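Local coordinates for vacuolar-sorting protein BRO1 (Saccharomyces cerevisiae, PDB 1ZB1), which helps sort cargo proteins into the intralumenal vesicles of multivesicular bodies and recruits the deubiquitinase DOA4 to endosomes, at residues E80-Y83 and F84-S88; C124-F127 and N128-V131; L193-L196 and K197-D201; T295-V298 and E299-F303. One frame throughout, in Å; residues are numbered along the deposited sequence.

Interaction 1 (E80-Y83 and F84-S88); sequences EHLY and FRLGS
The last two turns of helix 65-86 end at a glycine of positive phi, in the C' position, with the side chains of Glu80, His81 and Leu82 meeting those of Phe84, Arg85 and Leu86 one turn on. Phe84 lies over the bent chain of Glu80: its CZ is 3.4 Å from Glu80 CG, and Glu80 O sits above one ring face. Glu80 turns at chi2 (63°), which brings its methylene under the aromatic ring while its carboxylate forms a salt bridge with Lys122. The edge of Phe84 points at the face of His81 in an offset T-shaped pair, the planes 88° apart.

Arg85 runs extended alongside His81; its length lets NH1 donate to His81 O at 2.9 Å from above the carbonyl plane, while CG and CD pass close to that oxygen. Arg85 N reaches the same oxygen from the opposite face at 3.2 Å, giving a helix-end carbonyl two donors. Leu82 CD1 touches Leu86 CD1 at 3.6 Å, and Leu82 also packs on Leu118 of helix 118-139.

Gly87 N still bonds to Tyr83 O at 2.8 Å, but its positive phi is a conformation that glycine adopts easily, and its CA lies over one face of the Tyr83 ring. That ring makes a cation-pi contact with Lys122. Such a glycine, closing the final i to i-4 bond as the chain turns off, is characteristic of alpha-helix C-termini.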
loop_
_atom_site.group_PDB
_atom_site.type_symbol
_atom_site.label_atom_id
_atom_site.label_comp_id
_atom_site.label_asym_id
_atom_site.label_seq_id
_atom_site.Cartn_x
_atom_site.Cartn_y
_atom_site.Cartn_z
ATOM N N GLU A 80 2.576 7.254 -21.233
ATOM C CA GLU A 80 1.136 7.348 -21.435
ATOM C C GLU A 80 0.811 8.116 -22.718
ATOM O O GLU A 80 -0.047 7.695 -23.502
ATOM C CB GLU A 80 0.469 8.008 -20.219
ATOM C CG GLU A 80 -1.050 7.940 -20.240
ATOM C CD GLU A 80 -1.578 6.512 -20.191
ATOM O OE1 GLU A 80 -1.139 5.673 -21.011
ATOM O OE2 GLU A 80 -2.444 6.231 -19.340
ATOM N N HIS A 81 1.492 9.237 -22.936
ATOM C CA HIS A 81 1.271 10.020 -24.148
ATOM C C HIS A 81 1.731 9.237 -25.379
ATOM O O HIS A 81 1.122 9.337 -26.444
ATOM C CB HIS A 81 2.021 11.356 -24.088
ATOM C CG HIS A 81 1.339 12.401 -23.262
ATOM N ND1 HIS A 81 1.831 12.831 -22.047
ATOM C CD2 HIS A 81 0.208 13.113 -23.483
ATOM C CE1 HIS A 81 1.033 13.763 -21.556
ATOM N NE2 HIS A 81 0.041 13.952 -22.406
ATOM N N LEU A 82 2.811 8.468 -25.231
ATOM C CA LEU A 82 3.329 7.665 -26.335
ATOM C C LEU A 82 2.280 6.616 -26.696
ATOM O O LEU A 82 2.021 6.350 -27.874
ATOM C CB LEU A 82 4.632 6.965 -25.927
ATOM C CG LEU A 82 5.309 6.080 -26.982
ATOM C CD1 LEU A 82 5.650 6.899 -28.221
ATOM C CD2 LEU A 82 6.572 5.467 -26.395
ATOM N N TYR A 83 1.678 6.028 -25.665
ATOM C CA TYR A 83 0.653 5.010 -25.849
ATOM C C TYR A 83 -0.615 5.602 -26.469
ATOM O O TYR A 83 -1.267 4.949 -27.277
ATOM C CB TYR A 83 0.332 4.344 -24.509
ATOM C CG TYR A 83 -0.764 3.297 -24.575
ATOM C CD1 TYR A 83 -2.063 3.595 -24.165
ATOM C CD2 TYR A 83 -0.498 2.008 -25.036
ATOM C CE1 TYR A 83 -3.070 2.631 -24.206
ATOM C CE2 TYR A 83 -1.500 1.037 -25.084
ATOM C CZ TYR A 83 -2.781 1.358 -24.664
ATOM O OH TYR A 83 -3.772 0.402 -24.686
ATOM N N PHE A 84 -0.965 6.830 -26.092
ATOM C CA PHE A 84 -2.144 7.484 -26.661
ATOM C C PHE A 84 -1.951 7.637 -28.167
ATOM O O PHE A 84 -2.899 7.529 -28.945
ATOM C CB PHE A 84 -2.349 8.897 -26.087
ATOM C CG PHE A 84 -2.801 8.938 -24.649
ATOM C CD1 PHE A 84 -3.497 7.877 -24.076
ATOM C CD2 PHE A 84 -2.581 10.084 -23.883
ATOM C CE1 PHE A 84 -3.969 7.957 -22.765
ATOM C CE2 PHE A 84 -3.051 10.174 -22.571
ATOM C CZ PHE A 84 -3.746 9.105 -22.012
ATOM N N ARG A 85 -0.710 7.898 -28.569
ATOM C CA ARG A 85 -0.379 8.107 -29.972
ATOM C C ARG A 85 -0.089 6.852 -30.797
ATOM O O ARG A 85 -0.486 6.775 -31.962
ATOM C CB ARG A 85 0.803 9.076 -30.064
ATOM C CG ARG A 85 0.489 10.455 -29.490
ATOM C CD ARG A 85 1.733 11.309 -29.343
ATOM N NE ARG A 85 1.428 12.676 -28.920
ATOM C CZ ARG A 85 0.807 12.998 -27.787
ATOM N NH1 ARG A 85 0.411 12.051 -26.946
ATOM N NH2 ARG A 85 0.591 14.275 -27.488
ATOM N N LEU A 86 0.592 5.872 -30.206
ATOM C CA LEU A 86 0.935 4.643 -30.921
ATOM C C LEU A 86 0.039 3.445 -30.624
ATOM O O LEU A 86 -0.190 2.608 -31.497
ATOM C CB LEU A 86 2.391 4.253 -30.637
ATOM C CG LEU A 86 3.471 5.247 -31.069
ATOM C CD1 LEU A 86 4.844 4.629 -30.851
ATOM C CD2 LEU A 86 3.282 5.616 -32.536
ATOM N N GLY A 87 -0.453 3.353 -29.392
ATOM C CA GLY A 87 -1.308 2.238 -29.023
ATOM C C GLY A 87 -0.567 0.913 -29.052
ATOM O O GLY A 87 0.604 0.840 -28.667
ATOM N N SER A 88 -1.239 -0.139 -29.513
ATOM C CA SER A 88 -0.623 -1.461 -29.586
ATOM C C SER A 88 0.509 -1.464 -30.606
ATOM O O SER A 88 1.290 -2.411 -30.676
ATOM C CB SER A 88 -1.658 -2.526 -29.971
ATOM O OG SER A 88 -2.044 -2.393 -31.326
#

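Interaction 2 (C124-F127 and N128-V131); sequences CTLF and NIAV
Cys124-Val131 form two regular turns of alpha-helix, the amides of Asn128, Ile129, Ala130 and Val131 each donating to the carbonyl four residues back. The bond from Ile129 N to Thr125 O is 2.9 Å long, and that from Asn128 N to Cys124 O is 3.2 Å. The segment belongs to helix 118-139 of the largely helical Bro1 domain and is buried, which explains its mainly apolar residues.

On one side, Thr125 CG2 comes within 4.1 Å of Ile129 CD1, and both residues pack against Asn72 of helix 65-86. Thr125 keeps its methyl for this contact while its OG1 turns back to bond Glu121 O, a common way to satisfy a buried threonine in a helix. Leu126 CD1 leans on Ile129 CB at 4.1 Å, and Leu126 also faces helix 146-165. Ala130, whose side chain is a single methyl, meets Cys158 and Phe159 there, consistent with close helix packing.

On another side, Phe127 carries its ring forward along the axis, since CG stands opposite its own backbone N (chi1 -179°), and CE1 reaches Val131 CG2 at 3.8 Å. Asn128, though buried, bonds the backbone N of Lys16 through OD1, so its polar end ties an N-terminal segment to the helix. The same Asn128 OD1 also lies in the plane of the Phe127 ring, at its edge, 3.8 Å from Phe127 CD1, with the amide and ring planes 65° apart.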
loop_
_atom_site.group_PDB
_atom_site.type_symbol
_atom_site.label_atom_id
_atom_site.label_comp_id
_atom_site.label_asym_id
_atom_site.label_seq_id
_atom_site.Cartn_x
_atom_site.Cartn_y
_atom_site.Cartn_z
ATOM N N CYS A 124 5.278 -1.924 -15.032
ATOM C CA CYS A 124 6.429 -2.074 -14.145
ATOM C C CYS A 124 6.801 -0.740 -13.484
ATOM O O CYS A 124 7.114 -0.688 -12.291
ATOM C CB CYS A 124 7.620 -2.647 -14.913
ATOM S SG CYS A 124 7.437 -4.415 -15.324
ATOM N N THR A 125 6.763 0.333 -14.261
ATOM C CA THR A 125 7.065 1.655 -13.735
ATOM C C THR A 125 6.035 2.049 -12.655
ATOM O O THR A 125 6.398 2.567 -11.597
ATOM C CB THR A 125 7.051 2.709 -14.869
ATOM O OG1 THR A 125 8.156 2.477 -15.752
ATOM C CG2 THR A 125 7.148 4.117 -14.291
ATOM N N LEU A 126 4.753 1.802 -12.918
ATOM C CA LEU A 126 3.707 2.152 -11.949
ATOM C C LEU A 126 3.813 1.304 -10.680
ATOM O O LEU A 126 3.481 1.757 -9.578
ATOM C CB LEU A 126 2.316 2.012 -12.587
ATOM C CG LEU A 126 1.101 2.255 -11.679
ATOM C CD1 LEU A 126 1.234 3.587 -10.936
ATOM C CD2 LEU A 126 -0.157 2.248 -12.537
ATOM N N PHE A 127 4.279 0.070 -10.826
ATOM C CA PHE A 127 4.462 -0.791 -9.662
ATOM C C PHE A 127 5.497 -0.119 -8.743
ATOM O O PHE A 127 5.325 -0.048 -7.520
ATOM C CB PHE A 127 4.967 -2.171 -10.108
ATOM C CG PHE A 127 5.158 -3.148 -8.976
ATOM C CD1 PHE A 127 6.329 -3.148 -8.226
ATOM C CD2 PHE A 127 4.153 -4.066 -8.657
ATOM C CE1 PHE A 127 6.508 -4.044 -7.169
ATOM C CE2 PHE A 127 4.312 -4.971 -7.600
ATOM C CZ PHE A 127 5.490 -4.964 -6.851
ATOM N N ASN A 128 6.577 0.377 -9.338
ATOM C CA ASN A 128 7.614 1.042 -8.550
ATOM C C ASN A 128 7.120 2.368 -7.963
ATOM O O ASN A 128 7.495 2.737 -6.853
ATOM C CB ASN A 128 8.883 1.235 -9.400
ATOM C CG ASN A 128 9.708 -0.051 -9.505
ATOM O OD1 ASN A 128 9.439 -1.022 -8.797
ATOM N ND2 ASN A 128 10.714 -0.059 -10.376
ATOM N N ILE A 129 6.268 3.075 -8.702
ATOM C CA ILE A 129 5.704 4.336 -8.216
ATOM C C ILE A 129 4.919 4.052 -6.925
ATOM O O ILE A 129 5.039 4.773 -5.924
ATOM C CB ILE A 129 4.766 4.958 -9.279
ATOM C CG1 ILE A 129 5.603 5.574 -10.408
ATOM C CG2 ILE A 129 3.860 6.009 -8.646
ATOM C CD1 ILE A 129 4.783 6.084 -11.587
ATOM N N ALA A 130 4.121 2.988 -6.949
ATOM C CA ALA A 130 3.333 2.597 -5.775
ATOM C C ALA A 130 4.263 2.268 -4.608
ATOM O O ALA A 130 4.038 2.698 -3.467
ATOM C CB ALA A 130 2.455 1.380 -6.113
ATOM N N VAL A 131 5.310 1.496 -4.886
ATOM C CA VAL A 131 6.262 1.136 -3.836
ATOM C C VAL A 131 6.943 2.391 -3.283
ATOM O O VAL A 131 7.109 2.537 -2.070
ATOM C CB VAL A 131 7.357 0.171 -4.365
ATOM C CG1 VAL A 131 8.459 0.001 -3.321
ATOM C CG2 VAL A 131 6.737 -1.200 -4.680
#

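Interaction 3 (L193-L196 and K197-D201); sequences LFVL and KLLND
Phe194 meets Leu198 and Val195 meets Leu199, each pair one turn apart near the end of helix 176-198. Phe194 CE2 lies 4.2 Å from Leu198 CD1; a chi1 of -172° puts the ring beside its own carbonyl carbon and within reach of that leucine. Val195 and Leu199 run side by side in the same direction, with Val195 CG1 4.0 Å from Leu199 CD1. Behind these pairs are i to i-4 backbone bonds: Leu198 N donates to Phe194 O at 3.2 Å, and Leu199 N to Val195 O at 3.2 Å.

A type I beta turn from Leu198 to Asp201 follows, overlapping these bonds, and in it Asp201 N bonds Leu198 O at 3.1 Å. Leu196 O accepts from a water at 2.8 Å, which also donates weakly to Asn200 OD1. A short polar side chain such as asparagine's is well placed to share a water with a carbonyl near a helix end.

Outside this shell, Phe194 and Leu198 both press on Leu214 of helix 208-230, while Val195 packs on Thr218 of the same helix. Leu193 covers Ile149 and Leu152 of helix 146-165. Lys197 extends its long chain off the helix to a salt bridge with Asp144, and Asp201 bonds the N of Ser204 through OD2. With its apolar side chains facing helix 208-230, the next in the chain, the end of helix 176-198 is consistent with a helical hairpin, as in TPR-like folds.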
loop_
_atom_site.group_PDB
_atom_site.type_symbol
_atom_site.label_atom_id
_atom_site.label_comp_id
_atom_site.label_asym_id
_atom_site.label_seq_id
_atom_site.Cartn_x
_atom_site.Cartn_y
_atom_site.Cartn_z
ATOM N N LEU A 193 -2.636 3.914 10.741
ATOM C CA LEU A 193 -1.926 5.135 11.128
ATOM C C LEU A 193 -2.909 6.234 11.542
ATOM O O LEU A 193 -2.595 7.077 12.389
ATOM C CB LEU A 193 -1.041 5.621 9.974
ATOM C CG LEU A 193 0.479 5.418 10.096
ATOM C CD1 LEU A 193 0.800 4.103 10.779
ATOM C CD2 LEU A 193 1.113 5.486 8.718
ATOM N N PHE A 194 -4.103 6.218 10.955
ATOM C CA PHE A 194 -5.119 7.218 11.286
ATOM C C PHE A 194 -5.559 7.018 12.738
ATOM O O PHE A 194 -5.721 7.985 13.493
ATOM C CB PHE A 194 -6.324 7.089 10.351
ATOM C CG PHE A 194 -7.330 8.197 10.507
ATOM C CD1 PHE A 194 -7.052 9.477 10.037
ATOM C CD2 PHE A 194 -8.545 7.969 11.142
ATOM C CE1 PHE A 194 -7.972 10.518 10.198
ATOM C CE2 PHE A 194 -9.473 9.002 11.309
ATOM C CZ PHE A 194 -9.183 10.277 10.835
ATOM N N VAL A 195 -5.756 5.761 13.124
ATOM C CA VAL A 195 -6.149 5.434 14.492
ATOM C C VAL A 195 -5.056 5.897 15.458
ATOM O O VAL A 195 -5.334 6.580 16.446
ATOM C CB VAL A 195 -6.352 3.913 14.675
ATOM C CG1 VAL A 195 -6.523 3.584 16.151
ATOM C CG2 VAL A 195 -7.573 3.454 13.893
ATOM N N LEU A 196 -3.814 5.519 15.168
ATOM C CA LEU A 196 -2.686 5.899 16.010
ATOM C C LEU A 196 -2.596 7.412 16.168
ATOM O O LEU A 196 -2.210 7.914 17.228
ATOM C CB LEU A 196 -1.374 5.362 15.427
ATOM C CG LEU A 196 -0.951 3.948 15.839
ATOM C CD1 LEU A 196 -2.077 2.975 15.601
ATOM C CD2 LEU A 196 0.287 3.532 15.051
ATOM N N LYS A 197 -2.953 8.137 15.114
ATOM C CA LYS A 197 -2.915 9.593 15.152
ATOM C C LYS A 197 -3.895 10.160 16.181
ATOM O O LYS A 197 -3.514 10.976 17.017
ATOM C CB LYS A 197 -3.235 10.172 13.773
ATOM C CG LYS A 197 -3.317 11.691 13.751
ATOM C CD LYS A 197 -3.668 12.214 12.368
ATOM C CE LYS A 197 -3.872 13.722 12.391
ATOM N NZ LYS A 197 -2.691 14.429 12.962
ATOM N N LEU A 198 -5.152 9.733 16.118
ATOM C CA LEU A 198 -6.156 10.229 17.055
ATOM C C LEU A 198 -5.803 9.896 18.498
ATOM O O LEU A 198 -6.164 10.632 19.418
ATOM C CB LEU A 198 -7.540 9.665 16.725
ATOM C CG LEU A 198 -8.156 10.048 15.375
ATOM C CD1 LEU A 198 -9.637 9.729 15.410
ATOM C CD2 LEU A 198 -7.954 11.530 15.089
ATOM N N LEU A 199 -5.098 8.787 18.694
ATOM C CA LEU A 199 -4.690 8.369 20.030
ATOM C C LEU A 199 -3.565 9.252 20.563
ATOM O O LEU A 199 -3.183 9.145 21.726
ATOM C CB LEU A 199 -4.253 6.900 20.014
ATOM C CG LEU A 199 -5.366 5.852 20.167
ATOM C CD1 LEU A 199 -6.528 6.164 19.237
ATOM C CD2 LEU A 199 -4.801 4.472 19.881
ATOM N N ASN A 200 -3.036 10.120 19.704
ATOM C CA ASN A 200 -1.975 11.042 20.098
ATOM C C ASN A 200 -2.589 12.399 20.419
ATOM O O ASN A 200 -1.935 13.273 20.985
ATOM C CB ASN A 200 -0.939 11.206 18.982
ATOM C CG ASN A 200 -0.008 10.016 18.869
ATOM O OD1 ASN A 200 0.525 9.535 19.868
ATOM N ND2 ASN A 200 0.202 9.543 17.646
ATOM N N ASP A 201 -3.852 12.569 20.042
ATOM C CA ASP A 201 -4.565 13.814 20.295
ATOM C C ASP A 201 -5.276 13.708 21.639
ATOM O O ASP A 201 -6.207 12.918 21.798
ATOM C CB ASP A 201 -5.590 14.078 19.189
ATOM C CG ASP A 201 -6.308 15.403 19.364
ATOM O OD1 ASP A 201 -5.636 16.454 19.307
ATOM O OD2 ASP A 201 -7.540 15.395 19.565
HETATM O O HOH W 1 -0.522 6.912 19.290
#

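Interaction 4 (T295-V298 and E299-F303); sequences TWLV and EFIDF
With chi1 near -61°, Phe300 sets its CG opposite its own carbonyl carbon, so the ring turns back along the chain with CD1 3.7 Å from Trp296 O and with Leu297 O in the ring plane at its edge. Leu297 has a similar first torsion (-63°), and its side chain is directed to the buried side, where Leu297 CB packs on Phe303 CE2 at 4.0 Å and CD1 approaches Ile301 CD1.

The segment is part of the loop between helices 275-290 and 303-322. Ile301 N points to Leu297 O almost along the C=O direction at 2.9 Å; Phe300 N approaches the same oxygen from above the carbonyl plane, so short at 2.6 Å that its detail is doubtful. A water accepts from Glu299 N at 2.9 Å and donates weakly to Trp296 O. Glu299, at the exposed bend, sends its charged end away from the turn.

Ile301 CG2 rests over the centre of the Phe303 ring. Asp302, centre of an inverse gamma turn, N-caps helix 303-322, its OD1 accepting from Gly305 N. Phe300 bonds Lys7 through its backbone and meets Tyr9 edge-to-face. The bond from Ile301 N probably helps hold the bend, while Leu297, Ile301 and Phe303 bury their apolar chains.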
loop_
_atom_site.group_PDB
_atom_site.type_symbol
_atom_site.label_atom_id
_atom_site.label_comp_id
_atom_site.label_asym_id
_atom_site.label_seq_id
_atom_site.Cartn_x
_atom_site.Cartn_y
_atom_site.Cartn_z
ATOM N N THR A 295 5.039 -12.146 17.575
ATOM C CA THR A 295 6.475 -12.253 17.318
ATOM C C THR A 295 7.267 -11.008 16.880
ATOM O O THR A 295 8.229 -10.625 17.547
ATOM C CB THR A 295 6.750 -13.390 16.313
ATOM O OG1 THR A 295 5.979 -14.545 16.679
ATOM C CG2 THR A 295 8.230 -13.757 16.328
ATOM N N TRP A 296 6.876 -10.366 15.781
ATOM C CA TRP A 296 7.624 -9.200 15.296
ATOM C C TRP A 296 7.205 -7.836 15.842
ATOM O O TRP A 296 7.863 -6.832 15.568
ATOM C CB TRP A 296 7.575 -9.145 13.760
ATOM C CG TRP A 296 7.860 -10.467 13.117
ATOM C CD1 TRP A 296 6.947 -11.415 12.753
ATOM C CD2 TRP A 296 9.150 -11.027 12.846
ATOM N NE1 TRP A 296 7.588 -12.533 12.276
ATOM C CE2 TRP A 296 8.941 -12.322 12.322
ATOM C CE3 TRP A 296 10.463 -10.561 12.996
ATOM C CZ2 TRP A 296 9.998 -13.161 11.949
ATOM C CZ3 TRP A 296 11.517 -11.397 12.621
ATOM C CH2 TRP A 296 11.274 -12.683 12.105
ATOM N N LEU A 297 6.132 -7.800 16.624
ATOM C CA LEU A 297 5.623 -6.540 17.161
ATOM C C LEU A 297 5.897 -6.280 18.639
ATOM O O LEU A 297 5.557 -5.211 19.147
ATOM C CB LEU A 297 4.118 -6.469 16.936
ATOM C CG LEU A 297 3.627 -6.469 15.491
ATOM C CD1 LEU A 297 2.156 -6.830 15.468
ATOM C CD2 LEU A 297 3.865 -5.116 14.869
ATOM N N VAL A 298 6.500 -7.245 19.330
ATOM C CA VAL A 298 6.773 -7.089 20.758
ATOM C C VAL A 298 7.439 -5.765 21.119
ATOM O O VAL A 298 7.234 -5.245 22.213
ATOM C CB VAL A 298 7.635 -8.256 21.309
ATOM C CG1 VAL A 298 6.878 -9.567 21.164
ATOM C CG2 VAL A 298 8.969 -8.321 20.583
ATOM N N GLU A 299 8.224 -5.209 20.205
ATOM C CA GLU A 299 8.894 -3.940 20.477
ATOM C C GLU A 299 8.106 -2.727 19.994
ATOM O O GLU A 299 8.533 -1.588 20.185
ATOM C CB GLU A 299 10.283 -3.926 19.838
ATOM C CG GLU A 299 11.268 -4.887 20.485
ATOM C CD GLU A 299 12.653 -4.776 19.886
ATOM O OE1 GLU A 299 13.207 -3.656 19.877
ATOM O OE2 GLU A 299 13.188 -5.808 19.426
ATOM N N PHE A 300 6.951 -2.973 19.379
ATOM C CA PHE A 300 6.118 -1.891 18.860
ATOM C C PHE A 300 4.821 -1.709 19.647
ATOM O O PHE A 300 4.293 -0.600 19.736
ATOM C CB PHE A 300 5.806 -2.141 17.380
ATOM C CG PHE A 300 7.032 -2.193 16.505
ATOM C CD1 PHE A 300 7.944 -3.242 16.618
ATOM C CD2 PHE A 300 7.293 -1.175 15.591
ATOM C CE1 PHE A 300 9.097 -3.274 15.834
ATOM C CE2 PHE A 300 8.445 -1.197 14.802
ATOM C CZ PHE A 300 9.349 -2.247 14.924
ATOM N N ILE A 301 4.321 -2.800 20.219
ATOM C CA ILE A 301 3.092 -2.780 21.010
ATOM C C ILE A 301 3.331 -3.381 22.394
ATOM O O ILE A 301 3.804 -4.513 22.508
ATOM C CB ILE A 301 1.977 -3.602 20.325
ATOM C CG1 ILE A 301 1.600 -2.961 18.989
ATOM C CG2 ILE A 301 0.754 -3.694 21.238
ATOM C CD1 ILE A 301 0.592 -3.773 18.197
ATOM N N ASP A 302 2.990 -2.632 23.440
ATOM C CA ASP A 302 3.170 -3.110 24.808
ATOM C C ASP A 302 2.037 -4.071 25.173
ATOM O O ASP A 302 1.135 -3.724 25.937
ATOM C CB ASP A 302 3.171 -1.930 25.781
ATOM C CG ASP A 302 3.644 -2.317 27.173
ATOM O OD1 ASP A 302 3.268 -3.404 27.664
ATOM O OD2 ASP A 302 4.390 -1.523 27.782
ATOM N N PHE A 303 2.089 -5.281 24.625
ATOM C CA PHE A 303 1.067 -6.293 24.871
ATOM C C PHE A 303 0.757 -6.569 26.348
ATOM O O PHE A 303 -0.411 -6.667 26.729
ATOM C CB PHE A 303 1.467 -7.601 24.184
ATOM C CG PHE A 303 1.372 -7.555 22.684
ATOM C CD1 PHE A 303 0.159 -7.782 22.046
ATOM C CD2 PHE A 303 2.494 -7.277 21.913
ATOM C CE1 PHE A 303 0.062 -7.736 20.650
ATOM C CE2 PHE A 303 2.410 -7.228 20.517
ATOM C CZ PHE A 303 1.188 -7.460 19.889
HETATM O O HOH W 2 9.370 -6.464 17.810
#

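The four contacts follow one another along the elongated Bro1 domain, and none touches another. Interactions 1 and 2, with centres about 19 Å apart, lie on helices 65-86 and 118-139, which pack together. Interactions 2 and 3, centres about 28 Å apart, both rest on helix 146-165, against which Leu126, Ala130, Leu193 and Phe194 are laid. Interactions 3 and 4 are about 18 Å apart, centre to centre, and share the N-terminal segment: Leu193 touches Pro8, Ile301 touches Met6. Interactions 1 and 4 stand about 49 Å apart between centres, on opposite sides of the chain's centre. The domain may bind SNF7; the geometry of these contacts does not by itself locate that site.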